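Aminotransferase class-III (Ochrobactrum anthropi, PDB 5GHG) probably catalyses, as a class-III omega-transaminase, the transfer of amino groups between amines and carbonyl compounds with a pyridoxal phosphate cofactor. Local coordinates at residues N122-K127 with S297-N302; K127-R132 with L254-E259; P280-M285 with E303-P308. The protein carries 1 engineered substitution. All blocks are in the same frame, centred on the assembly; numbering follows the deposited sequence.

The three contacts lie close together at one large beta sheet, with centres about 6 to 8 Å apart. Contacts 1 and 2 use successive parts of helix 118-135, share K127 and meet where V125 CG1 lies 3.7 Å from I256 CD1. Nearer the cofactor they are joined by N122 ND2 and D258 OD2, 3.0 Å apart, both residues of the PMP pocket. Contact 3 brings in strand 282-285, which sits in the sheet between strand 297-301 of contact 1 and strand 254-258 of contact 2; L255 O and D281 N pair at 2.8 Å. The V125 side chain is about 10 Å from PMP and that of I282 about 12 Å.

Contact 1 of 3, residues N122-K127 with S297-N302; sequences NDTVVK and SAFLIN
T124 OG1 hydrogen-bonds to E120 O one turn back in the helix, so the threonine's polar branch is held on the backbone while its methyl is left to meet F299. OG1 stands beside the backbone N (chi1 -56°), and CG2, on the opposite branch, lies 3.8 Å from F299 CZ, approaching the ring obliquely. V125 makes the fuller contact. Its CG2 sits over one face of the phenyl ring, 3.8 Å from the ring centroid and 16° off the ring normal, a CH-pi contact displaced toward the CG side, where V125 CG2 is 3.7 Å from F299 CG. The phenyl reaches the helix because CG lies between the backbone N and the carbonyl carbon of F299 (chi1 61°). I301 CG2, two residues along the same strand, closes on the ring edge in its plane, and Y113 of strand 111-115 meets F299 with its ring nearly parallel. The contact is apolar packing of helix 118-135 on the sheet of the large domain. Strand 297-301 runs antiparallel to both its neighbours, 111-115 and 282-285; D123 and K127 of the same helix reach the second subunit.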
loop_
_atom_site.group_PDB
_atom_site.type_symbol
_atom_site.label_atom_id
_atom_site.label_comp_id
_atom_site.label_asym_id
_atom_site.label_seq_id
_atom_site.Cartn_x
_atom_site.Cartn_y
_atom_site.Cartn_z
ATOM N N ASN B 122 -5.205 6.080 -5.487
ATOM C CA ASN B 122 -6.604 6.498 -5.518
ATOM C C ASN B 122 -7.057 7.039 -4.171
ATOM O O ASN B 122 -7.864 7.978 -4.103
ATOM C CB ASN B 122 -7.484 5.339 -5.970
ATOM C CG ASN B 122 -7.485 5.176 -7.478
ATOM O OD1 ASN B 122 -7.315 6.165 -8.208
ATOM N ND2 ASN B 122 -7.649 3.947 -7.955
ATOM N N ASP B 123 -6.580 6.434 -3.085
ATOM C CA ASP B 123 -6.887 6.927 -1.747
ATOM C C ASP B 123 -6.380 8.368 -1.564
ATOM O O ASP B 123 -7.095 9.235 -1.051
ATOM C CB ASP B 123 -6.253 5.986 -0.721
ATOM C CG ASP B 123 -6.735 6.230 0.688
ATOM O OD1 ASP B 123 -6.346 7.264 1.258
ATOM O OD2 ASP B 123 -7.472 5.366 1.237
ATOM N N THR B 124 -5.138 8.622 -1.975
ATOM C CA THR B 124 -4.571 9.954 -1.882
ATOM C C THR B 124 -5.301 10.948 -2.806
ATOM O O THR B 124 -5.466 12.116 -2.450
ATOM C CB THR B 124 -3.084 9.908 -2.228
ATOM O OG1 THR B 124 -2.451 8.969 -1.370
ATOM C CG2 THR B 124 -2.421 11.285 -2.077
ATOM N N VAL B 125 -5.694 10.512 -3.995
ATOM C CA VAL B 125 -6.470 11.388 -4.870
ATOM C C VAL B 125 -7.743 11.855 -4.159
ATOM O O VAL B 125 -8.086 13.042 -4.186
ATOM C CB VAL B 125 -6.791 10.702 -6.215
ATOM C CG1 VAL B 125 -7.878 11.474 -6.965
ATOM C CG2 VAL B 125 -5.516 10.623 -7.081
ATOM N N VAL B 126 -8.465 10.921 -3.512
ATOM C CA VAL B 126 -9.680 11.297 -2.806
ATOM C C VAL B 126 -9.356 12.315 -1.699
ATOM O O VAL B 126 -10.071 13.316 -1.517
ATOM C CB VAL B 126 -10.393 10.067 -2.232
ATOM C CG1 VAL B 126 -11.566 10.522 -1.341
ATOM C CG2 VAL B 126 -10.923 9.174 -3.371
ATOM N N LYS B 127 -8.277 12.073 -0.953
ATOM C CA LYS B 127 -7.880 12.975 0.119
ATOM C C LYS B 127 -7.525 14.358 -0.437
ATOM O O LYS B 127 -7.914 15.389 0.135
ATOM C CB LYS B 127 -6.678 12.387 0.872
ATOM C CG LYS B 127 -6.545 12.844 2.290
ATOM C CD LYS B 127 -5.632 11.931 3.103
ATOM C CE LYS B 127 -4.205 12.243 2.901
ATOM N NZ LYS B 127 -3.382 11.640 3.987
ATOM N N SER B 297 3.538 3.389 -7.816
ATOM C CA SER B 297 2.391 3.948 -8.520
ATOM C C SER B 297 2.536 5.459 -8.523
ATOM O O SER B 297 3.358 6.020 -7.801
ATOM C CB SER B 297 1.074 3.526 -7.872
ATOM O OG SER B 297 1.037 2.112 -7.742
ATOM N N ALA B 298 1.707 6.109 -9.327
ATOM C CA ALA B 298 1.812 7.551 -9.506
ATOM C C ALA B 298 0.451 8.074 -9.908
ATOM O O ALA B 298 -0.346 7.352 -10.519
ATOM C CB ALA B 298 2.846 7.924 -10.576
ATOM N N PHE B 299 0.191 9.330 -9.579
ATOM C CA PHE B 299 -0.903 10.022 -10.247
ATOM C C PHE B 299 -0.424 11.395 -10.702
ATOM O O PHE B 299 0.483 11.992 -10.106
ATOM C CB PHE B 299 -2.160 10.096 -9.384
ATOM C CG PHE B 299 -1.995 10.841 -8.080
ATOM C CD1 PHE B 299 -1.606 10.174 -6.924
ATOM C CD2 PHE B 299 -2.297 12.206 -8.002
ATOM C CE1 PHE B 299 -1.496 10.852 -5.720
ATOM C CE2 PHE B 299 -2.169 12.896 -6.806
ATOM C CZ PHE B 299 -1.771 12.225 -5.661
ATOM N N LEU B 300 -1.005 11.857 -11.801
ATOM C CA LEU B 300 -0.737 13.173 -12.361
ATOM C C LEU B 300 -1.963 14.050 -12.155
ATOM O O LEU B 300 -3.104 13.565 -12.240
ATOM C CB LEU B 300 -0.445 13.067 -13.854
ATOM C CG LEU B 300 0.873 12.378 -14.237
ATOM C CD1 LEU B 300 0.807 11.913 -15.675
ATOM C CD2 LEU B 300 1.979 13.389 -14.079
ATOM N N ILE B 301 -1.736 15.341 -11.916
ATOM C CA ILE B 301 -2.839 16.290 -11.851
ATOM C C ILE B 301 -2.547 17.465 -12.768
ATOM O O ILE B 301 -1.385 17.848 -12.972
ATOM C CB ILE B 301 -3.105 16.784 -10.408
ATOM C CG1 ILE B 301 -1.929 17.592 -9.901
ATOM C CG2 ILE B 301 -3.371 15.600 -9.473
ATOM C CD1 ILE B 301 -2.183 18.212 -8.545
ATOM N N ASN B 302 -3.608 18.051 -13.318
ATOM C CA ASN B 302 -3.408 19.173 -14.224
ATOM C C ASN B 302 -3.387 20.483 -13.437
ATOM O O ASN B 302 -3.467 20.502 -12.196
ATOM C CB ASN B 302 -4.442 19.156 -15.337
ATOM C CG ASN B 302 -5.858 19.391 -14.851
ATOM O OD1 ASN B 302 -6.090 19.704 -13.692
ATOM N ND2 ASN B 302 -6.809 19.262 -15.752
#

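Contact 2 of 3, residues K127-R132 with L254-E259; sequences KLIWYR and LLIADE. With PMP (4'-deoxy-4'-aminopyridoxal-5'-phosphate), chain C.
I129 and I256 meet tip to tip, CD1 to CD1 at 3.7 Å, where helix 118-135 lies on the mixed seven-stranded sheet of the fold type I large domain shared by class-III aminotransferases. A looser second touch, I129 CG1 to L254 CD1 at 4.4 Å, extends the apolar patch along strand 254-258. Both strand side chains point at the helix, whose axis passes 12.3 Å from that of the strand and runs nearly antiparallel to it, at 166°. At the far end of the patch L254 CD1 lies 3.9 Å from R132 NH1, approaching the guanidinium obliquely. R132 extends fully from the helix, CG anti to the backbone N (chi1 179°), and is fixed by its other nitrogens: NE hydrogen-bonds to V305 O and NH2 to R304 O, tying helix 118-135 to helix 303-306. Further out, A221 of the adjoining strand 219-224 touches both isoleucines, while K127 and Y131 on the same helix meet F171 of the second subunit. Strand 254-258 itself leads from this packing into the active site. On this strand D258 OD2 takes a hydrogen bond from H152 ND1, and V260 N bonds to OD1. That carboxylate meets the pyridine nitrogen of PMP, with D258 OD2 2.8 Å from PMP N1.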
loop_
_atom_site.group_PDB
_atom_site.type_symbol
_atom_site.label_atom_id
_atom_site.label_comp_id
_atom_site.label_asym_id
_atom_site.label_seq_id
_atom_site.Cartn_x
_atom_site.Cartn_y
_atom_site.Cartn_z
ATOM N N LYS B 127 -8.277 12.073 -0.953
ATOM C CA LYS B 127 -7.880 12.975 0.119
ATOM C C LYS B 127 -7.525 14.358 -0.437
ATOM O O LYS B 127 -7.914 15.389 0.135
ATOM C CB LYS B 127 -6.678 12.387 0.872
ATOM C CG LYS B 127 -6.545 12.844 2.290
ATOM C CD LYS B 127 -5.632 11.931 3.103
ATOM C CE LYS B 127 -4.205 12.243 2.901
ATOM N NZ LYS B 127 -3.382 11.640 3.987
ATOM N N LEU B 128 -6.776 14.388 -1.528
ATOM C CA LEU B 128 -6.387 15.646 -2.143
ATOM C C LEU B 128 -7.618 16.422 -2.619
ATOM O O LEU B 128 -7.695 17.637 -2.451
ATOM C CB LEU B 128 -5.429 15.384 -3.303
ATOM C CG LEU B 128 -4.911 16.528 -4.172
ATOM C CD1 LEU B 128 -3.701 16.036 -4.954
ATOM C CD2 LEU B 128 -6.008 17.042 -5.139
ATOM N N ILE B 129 -8.598 15.716 -3.175
ATOM C CA ILE B 129 -9.821 16.363 -3.651
ATOM C C ILE B 129 -10.589 16.993 -2.494
ATOM O O ILE B 129 -11.081 18.126 -2.604
ATOM C CB ILE B 129 -10.676 15.352 -4.432
ATOM C CG1 ILE B 129 -10.022 15.083 -5.786
ATOM C CG2 ILE B 129 -12.117 15.869 -4.627
ATOM C CD1 ILE B 129 -10.663 13.958 -6.530
ATOM N N TRP B 130 -10.702 16.284 -1.358
ATOM C CA TRP B 130 -11.383 16.860 -0.204
ATOM C C TRP B 130 -10.629 18.084 0.333
ATOM O O TRP B 130 -11.233 19.115 0.665
ATOM C CB TRP B 130 -11.543 15.826 0.905
ATOM C CG TRP B 130 -12.456 14.728 0.594
ATOM C CD1 TRP B 130 -13.324 14.652 -0.451
ATOM C CD2 TRP B 130 -12.619 13.515 1.339
ATOM N NE1 TRP B 130 -14.016 13.472 -0.407
ATOM C CE2 TRP B 130 -13.606 12.753 0.683
ATOM C CE3 TRP B 130 -12.029 13.008 2.500
ATOM C CZ2 TRP B 130 -14.010 11.493 1.139
ATOM C CZ3 TRP B 130 -12.438 11.755 2.967
ATOM C CH2 TRP B 130 -13.415 11.014 2.280
ATOM N N TYR B 131 -9.316 17.961 0.456
ATOM C CA TYR B 131 -8.483 19.077 0.864
ATOM C C TYR B 131 -8.679 20.269 -0.070
ATOM O O TYR B 131 -8.853 21.403 0.377
ATOM C CB TYR B 131 -7.010 18.628 0.868
ATOM C CG TYR B 131 -6.052 19.684 1.303
ATOM C CD1 TYR B 131 -5.703 19.832 2.637
ATOM C CD2 TYR B 131 -5.487 20.553 0.369
ATOM C CE1 TYR B 131 -4.796 20.799 3.029
ATOM C CE2 TYR B 131 -4.609 21.533 0.750
ATOM C CZ TYR B 131 -4.261 21.652 2.080
ATOM O OH TYR B 131 -3.381 22.641 2.456
ATOM N N ARG B 132 -8.705 20.000 -1.372
ATOM C CA ARG B 132 -8.833 21.041 -2.376
ATOM C C ARG B 132 -10.194 21.752 -2.290
ATOM O O ARG B 132 -10.265 22.977 -2.388
ATOM C CB ARG B 132 -8.632 20.424 -3.761
ATOM C CG ARG B 132 -8.766 21.378 -4.924
ATOM C CD ARG B 132 -8.578 20.666 -6.260
ATOM N NE ARG B 132 -8.769 21.562 -7.392
ATOM C CZ ARG B 132 -9.945 21.857 -7.934
ATOM N NH1 ARG B 132 -11.063 21.325 -7.460
ATOM N NH2 ARG B 132 -10.005 22.685 -8.959
ATOM N N LEU B 254 -14.747 17.082 -11.658
ATOM C CA LEU B 254 -13.443 16.588 -12.113
ATOM C C LEU B 254 -13.549 15.164 -12.654
ATOM O O LEU B 254 -14.319 14.342 -12.152
ATOM C CB LEU B 254 -12.436 16.623 -10.967
ATOM C CG LEU B 254 -12.108 17.951 -10.301
ATOM C CD1 LEU B 254 -11.286 17.722 -9.053
ATOM C CD2 LEU B 254 -11.373 18.851 -11.291
ATOM N N LEU B 255 -12.751 14.869 -13.679
ATOM C CA LEU B 255 -12.667 13.530 -14.248
ATOM C C LEU B 255 -11.340 12.888 -13.829
ATOM O O LEU B 255 -10.271 13.417 -14.135
ATOM C CB LEU B 255 -12.760 13.557 -15.771
ATOM C CG LEU B 255 -12.524 12.217 -16.459
ATOM C CD1 LEU B 255 -13.545 11.181 -16.007
ATOM C CD2 LEU B 255 -12.558 12.401 -17.957
ATOM N N ILE B 256 -11.426 11.759 -13.137
ATOM C CA ILE B 256 -10.274 10.949 -12.766
ATOM C C ILE B 256 -10.231 9.739 -13.695
ATOM O O ILE B 256 -11.165 8.936 -13.704
ATOM C CB ILE B 256 -10.356 10.472 -11.305
ATOM C CG1 ILE B 256 -10.508 11.649 -10.336
ATOM C CG2 ILE B 256 -9.118 9.641 -10.924
ATOM C CD1 ILE B 256 -10.986 11.210 -8.971
ATOM N N ALA B 257 -9.160 9.610 -14.479
ATOM C CA ALA B 257 -8.950 8.437 -15.299
ATOM C C ALA B 257 -8.053 7.466 -14.522
ATOM O O ALA B 257 -6.891 7.777 -14.247
ATOM C CB ALA B 257 -8.318 8.802 -16.646
ATOM N N ASP B 258 -8.595 6.305 -14.183
ATOM C CA ASP B 258 -7.828 5.259 -13.517
ATOM C C ASP B 258 -7.188 4.392 -14.601
ATOM O O ASP B 258 -7.830 3.490 -15.143
ATOM C CB ASP B 258 -8.720 4.429 -12.601
ATOM C CG ASP B 258 -7.926 3.431 -11.762
ATOM O OD1 ASP B 258 -6.808 3.077 -12.181
ATOM O OD2 ASP B 258 -8.413 3.025 -10.688
ATOM N N GLU B 259 -5.926 4.674 -14.914
ATOM C CA GLU B 259 -5.191 3.974 -15.970
ATOM C C GLU B 259 -4.261 2.901 -15.421
ATOM O O GLU B 259 -3.290 2.542 -16.076
ATOM C CB GLU B 259 -4.398 4.968 -16.814
ATOM C CG GLU B 259 -5.261 5.988 -17.508
ATOM C CD GLU B 259 -5.317 5.784 -18.995
ATOM O OE1 GLU B 259 -4.916 4.686 -19.480
ATOM O OE2 GLU B 259 -5.757 6.726 -19.686
HETATM N N1 PMP C . -7.122 0.607 -10.117
HETATM C C2 PMP C . -7.219 -0.394 -11.035
HETATM C C2A PMP C . -7.920 -0.118 -12.331
HETATM C C3 PMP C . -6.708 -1.683 -10.773
HETATM O O3 PMP C . -6.913 -2.667 -11.706
HETATM C C4 PMP C . -6.032 -1.933 -9.542
HETATM C C4A PMP C . -5.377 -3.260 -9.203
HETATM N N4A PMP C . -6.114 -4.428 -9.613
HETATM C C5 PMP C . -5.937 -0.856 -8.621
HETATM C C6 PMP C . -6.425 0.400 -8.949
HETATM C C5A PMP C . -5.288 -1.008 -7.279
HETATM O O4P PMP C . -3.879 -1.194 -7.427
HETATM P P PMP C . -3.057 -1.985 -6.248
HETATM O O1P PMP C . -3.412 -1.383 -4.937
HETATM O O2P PMP C . -1.603 -1.782 -6.634
HETATM O O3P PMP C . -3.467 -3.441 -6.265
#

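Contact 3 of 3, residues P280-M285 with E303-P308; sequences PDILVM and ERVYAP
Helix 303-306, N-capped by N302, follows directly on strand 297-301 and folds back against the start of strand 282-285, where D281 and I282 receive it. D281 and R304 form the polar half of the contact. R304 NH1 donates to D281 OD1 at 3.0 Å in a salt bridge that is bent rather than straight, with an N-H...O angle of 142°. The donor arrives on the syn side of the carboxylate but 32° out of its plane, and the two flat groups are turned 77° against each other, so they meet through one nitrogen and one oxygen and not as a flat paired bridge. R304 reaches D281 with an extended chain, its CG anti to the backbone N. A water at the guanidinium edge, in its plane, accepts a weak bond from R304 NH1; its approach to D281 OD2 is so short that the bond there is doubtful.

The carboxylate has further work inside the fold: OD2 takes the backbone N of L255 on the adjoining strand, and OD1 takes N302 ND2, so D281 also holds the capping residue of the helix. Beneath the polar pair is the apolar half. V305 CG2 lies 3.8 Å from D281 CB and 4.0 Å from I282 CG1, and the valine and isoleucine side chains cross at about a right angle. With an alanine here instead of D281, R304 would probably lose its charge mate across the contact, and the N-H groups of L255 and N302 their side-chain acceptor.

The bridge thus joins an exposed arginine to a buried carboxylate whose oxygens are gripped by a backbone and a side-chain N-H; these donors, together with R304, are likely to stabilise its negative charge.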
loop_
_atom_site.group_PDB
_atom_site.type_symbol
_atom_site.label_atom_id
_atom_site.label_comp_id
_atom_site.label_asym_id
_atom_site.label_seq_id
_atom_site.Cartn_x
_atom_site.Cartn_y
_atom_site.Cartn_z
ATOM N N PRO B 280 -8.952 13.599 -18.898
ATOM C CA PRO B 280 -8.994 13.611 -17.439
ATOM C C PRO B 280 -8.298 14.822 -16.837
ATOM O O PRO B 280 -7.362 15.379 -17.416
ATOM C CB PRO B 280 -8.265 12.320 -17.056
ATOM C CG PRO B 280 -7.340 12.054 -18.216
ATOM C CD PRO B 280 -8.116 12.516 -19.431
ATOM N N ASP B 281 -8.758 15.201 -15.644
ATOM C CA ASP B 281 -8.049 16.164 -14.810
ATOM C C ASP B 281 -6.973 15.510 -13.953
ATOM O O ASP B 281 -6.001 16.176 -13.572
ATOM C CB ASP B 281 -9.039 16.892 -13.894
ATOM C CG ASP B 281 -10.100 17.642 -14.667
ATOM O OD1 ASP B 281 -9.764 18.710 -15.206
ATOM O OD2 ASP B 281 -11.262 17.156 -14.750
ATOM N N ILE B 282 -7.158 14.233 -13.639
ATOM C CA ILE B 282 -6.277 13.443 -12.792
ATOM C C ILE B 282 -6.108 12.083 -13.473
ATOM O O ILE B 282 -7.090 11.492 -13.933
ATOM C CB ILE B 282 -6.856 13.277 -11.372
ATOM C CG1 ILE B 282 -7.111 14.644 -10.722
ATOM C CG2 ILE B 282 -5.952 12.384 -10.479
ATOM C CD1 ILE B 282 -7.766 14.549 -9.343
ATOM N N LEU B 283 -4.876 11.582 -13.527
ATOM C CA LEU B 283 -4.590 10.308 -14.186
ATOM C C LEU B 283 -3.783 9.438 -13.222
ATOM O O LEU B 283 -2.750 9.878 -12.722
ATOM C CB LEU B 283 -3.821 10.516 -15.495
ATOM C CG LEU B 283 -3.719 9.316 -16.427
ATOM C CD1 LEU B 283 -3.614 9.784 -17.869
ATOM C CD2 LEU B 283 -2.530 8.431 -16.071
ATOM N N VAL B 284 -4.249 8.210 -12.986
ATOM C CA VAL B 284 -3.665 7.298 -12.000
ATOM C C VAL B 284 -2.994 6.150 -12.740
ATOM O O VAL B 284 -3.589 5.551 -13.651
ATOM C CB VAL B 284 -4.718 6.773 -11.014
ATOM C CG1 VAL B 284 -4.044 5.934 -9.900
ATOM C CG2 VAL B 284 -5.571 7.909 -10.406
ATOM N N MET B 285 -1.762 5.825 -12.338
ATOM C CA MET B 285 -0.960 4.818 -13.015
ATOM C C MET B 285 -0.350 3.848 -12.003
ATOM O O MET B 285 -0.077 4.211 -10.859
ATOM C CB MET B 285 0.184 5.449 -13.804
ATOM C CG MET B 285 -0.263 6.327 -14.947
ATOM S SD MET B 285 1.013 7.562 -15.339
ATOM C CE MET B 285 0.751 8.773 -14.038
ATOM N N GLU B 303 -3.240 21.598 -14.155
ATOM C CA GLU B 303 -3.119 22.884 -13.484
ATOM C C GLU B 303 -4.439 23.289 -12.814
ATOM O O GLU B 303 -4.433 23.868 -11.727
ATOM C CB GLU B 303 -2.663 23.954 -14.481
ATOM C CG GLU B 303 -2.361 25.310 -13.838
ATOM C CD GLU B 303 -1.199 25.254 -12.852
ATOM O OE1 GLU B 303 -1.191 26.072 -11.916
ATOM O OE2 GLU B 303 -0.288 24.385 -12.998
ATOM N N ARG B 304 -5.562 22.972 -13.447
ATOM C CA ARG B 304 -6.861 23.219 -12.849
ATOM C C ARG B 304 -6.943 22.633 -11.442
ATOM O O ARG B 304 -7.390 23.295 -10.504
ATOM C CB ARG B 304 -7.958 22.629 -13.739
ATOM C CG ARG B 304 -9.371 22.691 -13.182
ATOM C CD ARG B 304 -10.284 21.816 -14.003
ATOM N NE ARG B 304 -11.684 21.911 -13.601
ATOM C CZ ARG B 304 -12.656 21.160 -14.102
ATOM N NH1 ARG B 304 -12.378 20.235 -15.017
ATOM N NH2 ARG B 304 -13.903 21.330 -13.685
ATOM N N VAL B 305 -6.494 21.379 -11.280
ATOM C CA VAL B 305 -6.495 20.759 -9.966
ATOM C C VAL B 305 -5.441 21.379 -9.075
ATOM O O VAL B 305 -5.695 21.663 -7.900
ATOM C CB VAL B 305 -6.300 19.233 -10.092
ATOM C CG1 VAL B 305 -6.149 18.581 -8.722
ATOM C CG2 VAL B 305 -7.458 18.610 -10.868
ATOM N N TYR B 306 -4.238 21.592 -9.607
ATOM C CA TYR B 306 -3.103 21.997 -8.781
ATOM C C TYR B 306 -3.195 23.463 -8.328
ATOM O O TYR B 306 -2.730 23.783 -7.238
ATOM C CB TYR B 306 -1.795 21.777 -9.540
ATOM C CG TYR B 306 -0.549 22.156 -8.763
ATOM C CD1 TYR B 306 -0.138 21.427 -7.659
ATOM C CD2 TYR B 306 0.229 23.252 -9.157
ATOM C CE1 TYR B 306 1.006 21.771 -6.949
ATOM C CE2 TYR B 306 1.370 23.610 -8.460
ATOM C CZ TYR B 306 1.755 22.867 -7.358
ATOM O OH TYR B 306 2.888 23.230 -6.662
ATOM N N ALA B 307 -3.783 24.334 -9.141
ATOM C CA ALA B 307 -3.738 25.785 -8.873
ATOM C C ALA B 307 -4.195 26.162 -7.456
ATOM O O ALA B 307 -3.443 26.852 -6.761
ATOM C CB ALA B 307 -4.566 26.525 -9.921
ATOM N N PRO B 308 -5.382 25.736 -6.984
ATOM C CA PRO B 308 -5.801 26.150 -5.626
ATOM C C PRO B 308 -5.023 25.497 -4.490
ATOM O O PRO B 308 -5.118 25.973 -3.358
ATOM C CB PRO B 308 -7.280 25.740 -5.569
ATOM C CG PRO B 308 -7.425 24.662 -6.597
ATOM C CD PRO B 308 -6.429 24.978 -7.679
HETATM O O HOH W 1 -12.799 17.873 -16.622
#